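Local coordinates for HydG protein (PDB 4RTB) that is a radical S-adenosylmethionine enzyme with a [4Fe-4S] cluster that matures [FeFe]-hydrogenase and acts as a synthase of carbon monoxide and cyanide, at residues W82-V87 with I309-R314; L102-I107 with S163-I168; A140-G145 with S174-R179. All coordinates share one frame; numbering follows the deposited sequence.

Contact 1. Residues W82-V87 with I309-R314; sequences WQARKV and IVALLR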
loop_
_atom_site.group_PDB
_atom_site.type_symbol
_atom_site.label_atom_id
_atom_site.label_comp_id
_atom_site.label_asym_id
_atom_site.label_seq_id
_atom_site.Cartn_x
_atom_site.Cartn_y
_atom_site.Cartn_z
ATOM N N TRP A 82 -7.838 17.820 9.055
ATOM C CA TRP A 82 -7.362 19.060 8.451
ATOM C C TRP A 82 -5.851 19.013 8.203
ATOM O O TRP A 82 -5.381 19.233 7.074
ATOM C CB TRP A 82 -7.726 20.242 9.351
ATOM C CG TRP A 82 -7.481 21.585 8.752
ATOM C CD1 TRP A 82 -8.189 22.178 7.748
ATOM C CD2 TRP A 82 -6.470 22.522 9.137
ATOM N NE1 TRP A 82 -7.674 23.421 7.476
ATOM C CE2 TRP A 82 -6.617 23.656 8.318
ATOM C CE3 TRP A 82 -5.450 22.508 10.094
ATOM C CZ2 TRP A 82 -5.784 24.768 8.423
ATOM C CZ3 TRP A 82 -4.623 23.611 10.199
ATOM C CH2 TRP A 82 -4.796 24.726 9.370
ATOM N N GLN A 83 -5.101 18.701 9.257
ATOM C CA GLN A 83 -3.651 18.569 9.147
ATOM C C GLN A 83 -3.241 17.490 8.148
ATOM O O GLN A 83 -2.298 17.679 7.377
ATOM C CB GLN A 83 -3.036 18.268 10.512
ATOM C CG GLN A 83 -2.377 19.469 11.156
ATOM C CD GLN A 83 -1.255 20.037 10.308
ATOM O OE1 GLN A 83 -0.503 19.296 9.675
ATOM N NE2 GLN A 83 -1.142 21.361 10.287
ATOM N N ALA A 84 -3.950 16.365 8.164
ATOM C CA ALA A 84 -3.660 15.266 7.248
ATOM C C ALA A 84 -3.769 15.714 5.791
ATOM O O ALA A 84 -2.852 15.483 4.992
ATOM C CB ALA A 84 -4.590 14.094 7.514
ATOM N N ARG A 85 -4.884 16.360 5.454
ATOM C CA ARG A 85 -5.101 16.861 4.099
ATOM C C ARG A 85 -4.042 17.894 3.732
ATOM O O ARG A 85 -3.567 17.932 2.589
ATOM C CB ARG A 85 -6.502 17.472 3.952
ATOM C CG ARG A 85 -7.651 16.525 4.288
ATOM C CD ARG A 85 -9.015 17.110 3.911
ATOM N NE ARG A 85 -10.090 16.149 4.157
ATOM C CZ ARG A 85 -11.191 16.406 4.856
ATOM N NH1 ARG A 85 -11.385 17.608 5.382
ATOM N NH2 ARG A 85 -12.104 15.457 5.026
ATOM N N LYS A 86 -3.671 18.727 4.701
ATOM C CA LYS A 86 -2.678 19.761 4.435
ATOM C C LYS A 86 -1.329 19.140 4.083
ATOM O O LYS A 86 -0.674 19.557 3.128
ATOM C CB LYS A 86 -2.533 20.705 5.629
ATOM C CG LYS A 86 -1.897 22.036 5.265
ATOM C CD LYS A 86 -2.724 23.202 5.778
ATOM C CE LYS A 86 -2.370 23.530 7.215
ATOM N NZ LYS A 86 -0.986 24.067 7.321
ATOM N N VAL A 87 -0.933 18.131 4.853
ATOM C CA VAL A 87 0.327 17.425 4.637
ATOM C C VAL A 87 0.353 16.666 3.308
ATOM O O VAL A 87 1.323 16.761 2.535
ATOM C CB VAL A 87 0.596 16.439 5.790
ATOM C CG1 VAL A 87 1.764 15.526 5.462
ATOM C CG2 VAL A 87 0.842 17.197 7.088
ATOM N N ILE A 309 -6.629 6.343 10.956
ATOM C CA ILE A 309 -5.363 5.639 10.781
ATOM C C ILE A 309 -4.588 6.239 9.621
ATOM O O ILE A 309 -3.407 6.539 9.762
ATOM C CB ILE A 309 -5.517 4.123 10.515
ATOM C CG1 ILE A 309 -6.711 3.531 11.256
ATOM C CG2 ILE A 309 -4.250 3.390 10.932
ATOM C CD1 ILE A 309 -6.930 2.062 10.959
ATOM N N VAL A 310 -5.242 6.417 8.474
ATOM C CA VAL A 310 -4.520 6.944 7.312
ATOM C C VAL A 310 -4.089 8.393 7.554
ATOM O O VAL A 310 -3.064 8.843 7.026
ATOM C CB VAL A 310 -5.357 6.853 6.004
ATOM C CG1 VAL A 310 -6.296 5.659 6.052
ATOM C CG2 VAL A 310 -6.131 8.139 5.739
ATOM N N ALA A 311 -4.855 9.109 8.374
ATOM C CA ALA A 311 -4.530 10.491 8.701
ATOM C C ALA A 311 -3.287 10.539 9.572
ATOM O O ALA A 311 -2.321 11.236 9.257
ATOM C CB ALA A 311 -5.695 11.167 9.400
ATOM N N LEU A 312 -3.324 9.791 10.671
ATOM C CA LEU A 312 -2.201 9.716 11.594
ATOM C C LEU A 312 -0.937 9.202 10.917
ATOM O O LEU A 312 0.153 9.692 11.177
ATOM C CB LEU A 312 -2.557 8.831 12.783
ATOM C CG LEU A 312 -3.365 9.547 13.861
ATOM C CD1 LEU A 312 -4.035 8.549 14.777
ATOM C CD2 LEU A 312 -2.456 10.476 14.650
ATOM N N LEU A 313 -1.088 8.214 10.046
ATOM C CA LEU A 313 0.041 7.695 9.291
ATOM C C LEU A 313 0.606 8.755 8.355
ATOM O O LEU A 313 1.825 8.908 8.249
ATOM C CB LEU A 313 -0.368 6.452 8.503
ATOM C CG LEU A 313 -0.216 5.129 9.253
ATOM C CD1 LEU A 313 -1.366 4.205 8.924
ATOM C CD2 LEU A 313 1.111 4.474 8.906
ATOM N N ARG A 314 -0.274 9.492 7.682
ATOM C CA ARG A 314 0.180 10.554 6.792
ATOM C C ARG A 314 0.922 11.657 7.551
ATOM O O ARG A 314 1.944 12.161 7.080
ATOM C CB ARG A 314 -0.995 11.159 6.018
ATOM C CG ARG A 314 -0.646 12.419 5.223
ATOM C CD ARG A 314 -0.016 12.124 3.859
ATOM N NE ARG A 314 1.281 11.460 3.950
ATOM C CZ ARG A 314 1.547 10.266 3.432
ATOM N NH1 ARG A 314 0.607 9.604 2.772
ATOM N NH2 ARG A 314 2.754 9.738 3.566
#
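Ala84 and Ala311 mark the closest backbone approach of two helical segments, 82-87 and 309-314, with their CA atoms 5.1 Å apart. The segment axes come within 8.7 Å and run at 55° to each other from N to C terminus. A methyl group is the right size for such a crossing: Ala84 CB meets Ala311 CB at 3.7 Å, with no longer side chain to hold the backbones apart. Leu80 and Phe81, one turn earlier on helix 74-91, also reach Ala311. In the chain, helix 303-316 comes between strands 281-283 and 321-324, which pair in parallel, consistent with an outer helix of the radical SAM beta/alpha barrel, and helix 74-91, which leads into strand 95-105, packs on it. Toward the C-terminal ends, Arg314 CG lies 3.8 Å from Ala84 O, and Val87 CG1 rests 3.9 Å from that same Arg314 CG and 3.7 Å from Arg314 O. Arg314 sends CG anti to its own nitrogen (chi1 171°) and then bends at chi2 and chi3; a long arginine suits the place, because its methylenes pack on the neighbouring helix while its guanidinium reaches weak hydrogen bonds with the carbonyls of Leu317, Pro318 and Gly340.

Contact 2. Residues L102-I107 with S163-I168; sequences LYLSNI and SYLEEI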
loop_
_atom_site.group_PDB
_atom_site.type_symbol
_atom_site.label_atom_id
_atom_site.label_comp_id
_atom_site.label_asym_id
_atom_site.label_seq_id
_atom_site.Cartn_x
_atom_site.Cartn_y
_atom_site.Cartn_z
ATOM N N LEU A 102 -0.996 -8.581 -9.647
ATOM C CA LEU A 102 -1.040 -9.807 -10.426
ATOM C C LEU A 102 -0.792 -11.005 -9.519
ATOM O O LEU A 102 0.316 -11.207 -9.016
ATOM C CB LEU A 102 -0.022 -9.772 -11.568
ATOM C CG LEU A 102 0.071 -11.026 -12.441
ATOM C CD1 LEU A 102 -1.311 -11.543 -12.815
ATOM C CD2 LEU A 102 0.891 -10.739 -13.689
ATOM N N TYR A 103 -1.844 -11.782 -9.298
ATOM C CA TYR A 103 -1.740 -13.000 -8.514
ATOM C C TYR A 103 -1.148 -14.107 -9.372
ATOM O O TYR A 103 -1.746 -14.512 -10.368
ATOM C CB TYR A 103 -3.111 -13.405 -7.969
ATOM C CG TYR A 103 -3.555 -12.574 -6.788
ATOM C CD1 TYR A 103 -3.957 -11.254 -6.950
ATOM C CD2 TYR A 103 -3.575 -13.110 -5.508
ATOM C CE1 TYR A 103 -4.354 -10.490 -5.869
ATOM C CE2 TYR A 103 -3.978 -12.357 -4.424
ATOM C CZ TYR A 103 -4.367 -11.049 -4.610
ATOM O OH TYR A 103 -4.768 -10.296 -3.530
ATOM N N LEU A 104 0.034 -14.584 -8.998
ATOM C CA LEU A 104 0.698 -15.619 -9.781
ATOM C C LEU A 104 0.314 -17.015 -9.309
ATOM O O LEU A 104 0.326 -17.965 -10.091
ATOM C CB LEU A 104 2.217 -15.450 -9.727
ATOM C CG LEU A 104 2.802 -14.290 -10.533
ATOM C CD1 LEU A 104 4.323 -14.290 -10.458
ATOM C CD2 LEU A 104 2.333 -14.362 -11.976
ATOM N N SER A 105 -0.033 -17.136 -8.032
ATOM C CA SER A 105 -0.374 -18.433 -7.464
ATOM C C SER A 105 -1.166 -18.295 -6.169
ATOM O O SER A 105 -0.893 -17.416 -5.354
ATOM C CB SER A 105 0.894 -19.250 -7.217
ATOM O OG SER A 105 0.578 -20.575 -6.837
ATOM N N ASN A 106 -2.143 -19.177 -5.981
ATOM C CA ASN A 106 -2.992 -19.134 -4.794
ATOM C C ASN A 106 -2.807 -20.356 -3.898
ATOM O O ASN A 106 -3.625 -20.618 -3.016
ATOM C CB ASN A 106 -4.460 -19.001 -5.200
ATOM C CG ASN A 106 -4.930 -20.148 -6.070
ATOM O OD1 ASN A 106 -4.125 -20.870 -6.657
ATOM N ND2 ASN A 106 -6.243 -20.317 -6.164
ATOM N N ILE A 107 -1.735 -21.105 -4.133
ATOM C CA ILE A 107 -1.384 -22.223 -3.267
ATOM C C ILE A 107 -0.400 -21.741 -2.202
ATOM O O ILE A 107 0.447 -20.885 -2.479
ATOM C CB ILE A 107 -0.779 -23.406 -4.070
ATOM C CG1 ILE A 107 -0.429 -24.573 -3.145
ATOM C CG2 ILE A 107 0.443 -22.966 -4.850
ATOM C CD1 ILE A 107 0.359 -25.675 -3.821
ATOM N N SER A 163 12.912 -19.604 -8.099
ATOM C CA SER A 163 13.210 -20.076 -9.449
ATOM C C SER A 163 12.098 -19.634 -10.399
ATOM O O SER A 163 12.351 -19.082 -11.483
ATOM C CB SER A 163 13.360 -21.595 -9.467
ATOM O OG SER A 163 14.171 -22.026 -8.389
ATOM N N TYR A 164 10.868 -19.887 -9.960
ATOM C CA TYR A 164 9.653 -19.473 -10.655
ATOM C C TYR A 164 9.711 -18.005 -11.095
ATOM O O TYR A 164 9.512 -17.680 -12.272
ATOM C CB TYR A 164 8.456 -19.720 -9.734
ATOM C CG TYR A 164 7.095 -19.443 -10.321
ATOM C CD1 TYR A 164 6.346 -18.352 -9.894
ATOM C CD2 TYR A 164 6.542 -20.283 -11.277
ATOM C CE1 TYR A 164 5.093 -18.098 -10.413
ATOM C CE2 TYR A 164 5.287 -20.037 -11.804
ATOM C CZ TYR A 164 4.567 -18.944 -11.365
ATOM O OH TYR A 164 3.317 -18.687 -11.887
ATOM N N LEU A 165 10.006 -17.128 -10.142
ATOM C CA LEU A 165 10.127 -15.702 -10.415
ATOM C C LEU A 165 11.364 -15.398 -11.251
ATOM O O LEU A 165 11.362 -14.467 -12.058
ATOM C CB LEU A 165 10.171 -14.908 -9.107
ATOM C CG LEU A 165 8.870 -14.838 -8.306
ATOM C CD1 LEU A 165 9.080 -14.089 -7.001
ATOM C CD2 LEU A 165 7.780 -14.179 -9.131
ATOM N N GLU A 166 12.419 -16.184 -11.057
ATOM C CA GLU A 166 13.657 -15.997 -11.808
ATOM C C GLU A 166 13.428 -16.222 -13.291
ATOM O O GLU A 166 14.152 -15.678 -14.125
ATOM C CB GLU A 166 14.757 -16.930 -11.299
ATOM C CG GLU A 166 15.678 -16.286 -10.278
ATOM C CD GLU A 166 16.443 -17.306 -9.460
ATOM O OE1 GLU A 166 16.179 -18.517 -9.620
ATOM O OE2 GLU A 166 17.303 -16.897 -8.653
ATOM N N GLU A 167 12.423 -17.025 -13.623
ATOM C CA GLU A 167 12.062 -17.196 -15.024
ATOM C C GLU A 167 10.954 -16.239 -15.463
ATOM O O GLU A 167 10.927 -15.804 -16.615
ATOM C CB GLU A 167 11.641 -18.639 -15.304
ATOM C CG GLU A 167 12.727 -19.467 -15.978
ATOM C CD GLU A 167 12.161 -20.547 -16.881
ATOM O OE1 GLU A 167 10.931 -20.764 -16.855
ATOM O OE2 GLU A 167 12.949 -21.175 -17.622
ATOM N N ILE A 168 10.049 -15.896 -14.551
ATOM C CA ILE A 168 8.869 -15.120 -14.934
ATOM C C ILE A 168 9.096 -13.604 -15.010
ATOM O O ILE A 168 8.680 -12.964 -15.978
ATOM C CB ILE A 168 7.697 -15.414 -13.976
ATOM C CG1 ILE A 168 7.087 -16.773 -14.326
ATOM C CG2 ILE A 168 6.642 -14.315 -14.043
ATOM C CD1 ILE A 168 5.690 -16.980 -13.807
#
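Leu104, near the end of strand 95-105, faces Leu165 of helix 158-175 across a CA separation of 9.5 Å, the short axes of strand and helix standing 11.4 Å apart with their directions at 130°. This is the sheet-to-outer-helix packing of a radical SAM beta/alpha barrel: the strand pairs in parallel with strand 148-153, and helix 158-175 follows that second strand. Side chains alternate along the strand. Tyr103 hydrogen-bonds through its hydroxyl to Gln366, a residue that binds S-adenosylmethionine, whereas the next residue, Leu104, points toward the helix. Its CG stands anti to the carbonyl carbon (chi1 -73°), and the extended chain carries Leu104 CD1 among three helix side chains: Leu165 CD2 at 3.7 Å, Tyr164 CE1 at 3.9 Å, approached obliquely, and, more loosely, Ile168 CG2 at 4.3 Å. Leucine suits the place because it is apolar and long enough to bridge from strand to helix, ending in a methyl that several side chains share; Ala134 of helix 131-144 and Met153, which binds S-adenosylmethionine, also border it.

Tyr164 reaches from the helix toward the strand with CG anti to the backbone N (chi1 -176°). Its ring is met edge-on, in the ring plane, by Leu104 CB, and Ile168 CD1, one turn along the same helix, lies over one face near the rim. The hydroxyl hydrogen-bonds to the carbonyl of Leu129, whose backbone is itself bonded to Leu104. A phenylalanine here would keep the apolar ring beside Leu104 but would probably leave the carbonyl of Leu129 without this partner and the ring less firmly held. Tyrosine thus joins apolar packing to a polar tether. Tyr164 OH also lies 3.6 Å from Leu104 O, a contact that is not a hydrogen bond.

Contact 3. Residues A140-G145 with S174-R179; sequences AIREMG and SEVDIR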
loop_
_atom_site.group_PDB
_atom_site.type_symbol
_atom_site.label_atom_id
_atom_site.label_comp_id
_atom_site.label_asym_id
_atom_site.label_seq_id
_atom_site.Cartn_x
_atom_site.Cartn_y
_atom_site.Cartn_z
ATOM N N ALA A 140 -2.466 -8.166 -20.544
ATOM C CA ALA A 140 -3.851 -7.754 -20.328
ATOM C C ALA A 140 -3.924 -6.547 -19.401
ATOM O O ALA A 140 -4.717 -5.628 -19.617
ATOM C CB ALA A 140 -4.665 -8.908 -19.763
ATOM N N ILE A 141 -3.091 -6.563 -18.367
ATOM C CA ILE A 141 -2.980 -5.448 -17.436
ATOM C C ILE A 141 -2.401 -4.210 -18.125
ATOM O O ILE A 141 -2.817 -3.084 -17.852
ATOM C CB ILE A 141 -2.108 -5.834 -16.220
ATOM C CG1 ILE A 141 -2.830 -6.874 -15.362
ATOM C CG2 ILE A 141 -1.762 -4.622 -15.380
ATOM C CD1 ILE A 141 -2.095 -7.235 -14.091
ATOM N N ARG A 142 -1.450 -4.420 -19.031
ATOM C CA ARG A 142 -0.826 -3.304 -19.740
ATOM C C ARG A 142 -1.783 -2.644 -20.731
ATOM O O ARG A 142 -1.802 -1.418 -20.861
ATOM C CB ARG A 142 0.434 -3.767 -20.472
ATOM C CG ARG A 142 1.161 -2.643 -21.192
ATOM C CD ARG A 142 1.564 -1.557 -20.212
ATOM N NE ARG A 142 2.235 -0.434 -20.856
ATOM C CZ ARG A 142 1.644 0.719 -21.152
ATOM N NH1 ARG A 142 0.363 0.901 -20.862
ATOM N NH2 ARG A 142 2.334 1.688 -21.736
ATOM N N GLU A 143 -2.564 -3.466 -21.432
ATOM C CA GLU A 143 -3.561 -2.976 -22.386
ATOM C C GLU A 143 -4.577 -2.051 -21.715
ATOM O O GLU A 143 -5.144 -1.159 -22.347
ATOM C CB GLU A 143 -4.288 -4.154 -23.047
ATOM C CG GLU A 143 -3.893 -4.414 -24.496
ATOM C CD GLU A 143 -2.949 -5.594 -24.656
ATOM O OE1 GLU A 143 -3.371 -6.741 -24.396
ATOM O OE2 GLU A 143 -1.783 -5.375 -25.050
ATOM N N MET A 144 -4.797 -2.290 -20.427
ATOM C CA MET A 144 -5.702 -1.498 -19.607
ATOM C C MET A 144 -5.214 -0.058 -19.486
ATOM O O MET A 144 -6.010 0.879 -19.410
ATOM C CB MET A 144 -5.822 -2.138 -18.224
ATOM C CG MET A 144 -7.126 -1.905 -17.501
ATOM S SD MET A 144 -7.302 -3.136 -16.194
ATOM C CE MET A 144 -7.210 -4.649 -17.151
ATOM N N GLY A 145 -3.895 0.104 -19.476
ATOM C CA GLY A 145 -3.278 1.405 -19.298
ATOM C C GLY A 145 -2.339 1.390 -18.109
ATOM O O GLY A 145 -1.525 2.298 -17.931
ATOM N N SER A 174 10.777 -8.072 -20.376
ATOM C CA SER A 174 11.216 -8.063 -21.766
ATOM C C SER A 174 10.043 -8.113 -22.747
ATOM O O SER A 174 10.009 -7.355 -23.715
ATOM C CB SER A 174 12.172 -9.227 -22.027
ATOM O OG SER A 174 12.940 -8.999 -23.197
ATOM N N GLU A 175 9.084 -8.996 -22.488
ATOM C CA GLU A 175 7.949 -9.192 -23.390
ATOM C C GLU A 175 6.868 -8.119 -23.259
ATOM O O GLU A 175 6.114 -7.878 -24.200
ATOM C CB GLU A 175 7.323 -10.570 -23.158
ATOM C CG GLU A 175 7.709 -11.622 -24.185
ATOM C CD GLU A 175 7.337 -13.026 -23.742
ATOM O OE1 GLU A 175 6.311 -13.556 -24.221
ATOM O OE2 GLU A 175 8.075 -13.599 -22.913
ATOM N N VAL A 176 6.781 -7.489 -22.091
ATOM C CA VAL A 176 5.730 -6.505 -21.837
ATOM C C VAL A 176 6.321 -5.146 -21.463
ATOM O O VAL A 176 7.455 -5.065 -20.993
ATOM C CB VAL A 176 4.782 -6.970 -20.709
ATOM C CG1 VAL A 176 3.443 -6.249 -20.798
ATOM C CG2 VAL A 176 4.573 -8.473 -20.777
ATOM N N ASP A 177 5.551 -4.083 -21.677
ATOM C CA ASP A 177 5.984 -2.742 -21.305
ATOM C C ASP A 177 5.563 -2.400 -19.877
ATOM O O ASP A 177 4.699 -1.556 -19.658
ATOM C CB ASP A 177 5.424 -1.704 -22.278
ATOM C CG ASP A 177 5.913 -0.300 -21.976
ATOM O OD1 ASP A 177 7.069 -0.160 -21.520
ATOM O OD2 ASP A 177 5.141 0.662 -22.179
ATOM N N ILE A 178 6.176 -3.062 -18.903
ATOM C CA ILE A 178 5.894 -2.772 -17.504
ATOM C C ILE A 178 7.035 -1.968 -16.891
ATOM O O ILE A 178 8.182 -2.415 -16.867
ATOM C CB ILE A 178 5.671 -4.056 -16.687
ATOM C CG1 ILE A 178 4.572 -4.902 -17.329
ATOM C CG2 ILE A 178 5.305 -3.713 -15.253
ATOM C CD1 ILE A 178 3.268 -4.159 -17.512
ATOM N N ARG A 179 6.708 -0.778 -16.400
ATOM C CA ARG A 179 7.708 0.136 -15.863
ATOM C C ARG A 179 8.240 -0.333 -14.518
ATOM O O ARG A 179 9.418 -0.148 -14.210
ATOM C CB ARG A 179 7.132 1.550 -15.727
ATOM C CG ARG A 179 7.208 2.383 -17.002
ATOM C CD ARG A 179 6.308 1.815 -18.088
ATOM N NE ARG A 179 6.575 2.385 -19.404
ATOM C CZ ARG A 179 6.020 3.503 -19.860
ATOM N NH1 ARG A 179 5.173 4.182 -19.099
ATOM N NH2 ARG A 179 6.316 3.945 -21.075
#
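Arg142 and Asp177 meet with their flat ends turned 44° apart, so the guanidinium and carboxylate do not lie in one plane as they would in a two-pronged, coplanar pair. Only OD2 of the carboxylate binds Arg142. Arg142 NH2 donates to Asp177 OD2 at 3.0 Å, with an N-H...O angle of 161°; the oxygen lies practically in the guanidinium plane, yet the nitrogen comes to it on the anti side and 26° out of the carboxylate plane. Arg142 NE adds a weak bond to the same OD2, at 3.4 Å, and another to the backbone, with Asp177 O 3.0 Å from NE. The edge carrying NE and NH2 thus makes one good bond, to the carboxylate, and two weak ones. Arg142 gets there with CG anti to its backbone N and a bend at chi2, which brings the guanidinium to the turn just after helix 158-175.

Nearer the backbone the same side chain is apolar in its contacts. Arg142 CB packs against Val176 CG1 at 3.9 Å and Ile178 CD1 at 4.1 Å; these residues flank the exposed aspartate and are themselves buried, which suits apolar valine and isoleucine. The aspartate's other oxygen is used too: Arg179 NE makes a weak, salt-bridging bond to Asp177 OD1. The two arginines have acids of their own as well, Glu432 for Arg142 and Glu428 for Arg179, which would offset the build-up of positive charge and link the network to helix 419-432.

Asp177 is the centre of an inverse gamma turn leading from helix 158-175 toward strand 180-184. Across from it, helix 131-144 finishes in a Schellman motif, where Gly145, bonded through its N to Arg142 O, takes the positive phi that glycine tolerates: two neighbouring helix-to-strand turns of a beta/alpha barrel, at the N-terminal ends of its strands, away from the annotated sites.

From the N terminus, helix 74-91 supplies the first half of contact 1, whose partner on helix 303-316 comes more than 220 residues later; that long loop encloses the other two contacts. Strand 95-105 follows and opens contact 2, then helix 131-144 opens contact 3. Helix 158-175 completes contact 2, and the turn just after it completes contact 3, so these two loops cross. They lie side by side, with centres about 17 Å apart, and touch where Leu102 packs on Ile141. Together they join strand 95-105 and helix 131-144 to helix 158-175 and the turn that follows it. Contact 1 sits across the chain's centre, about 36 Å from contact 2 between centres, and joins the helix preceding the barrel to a late barrel helix.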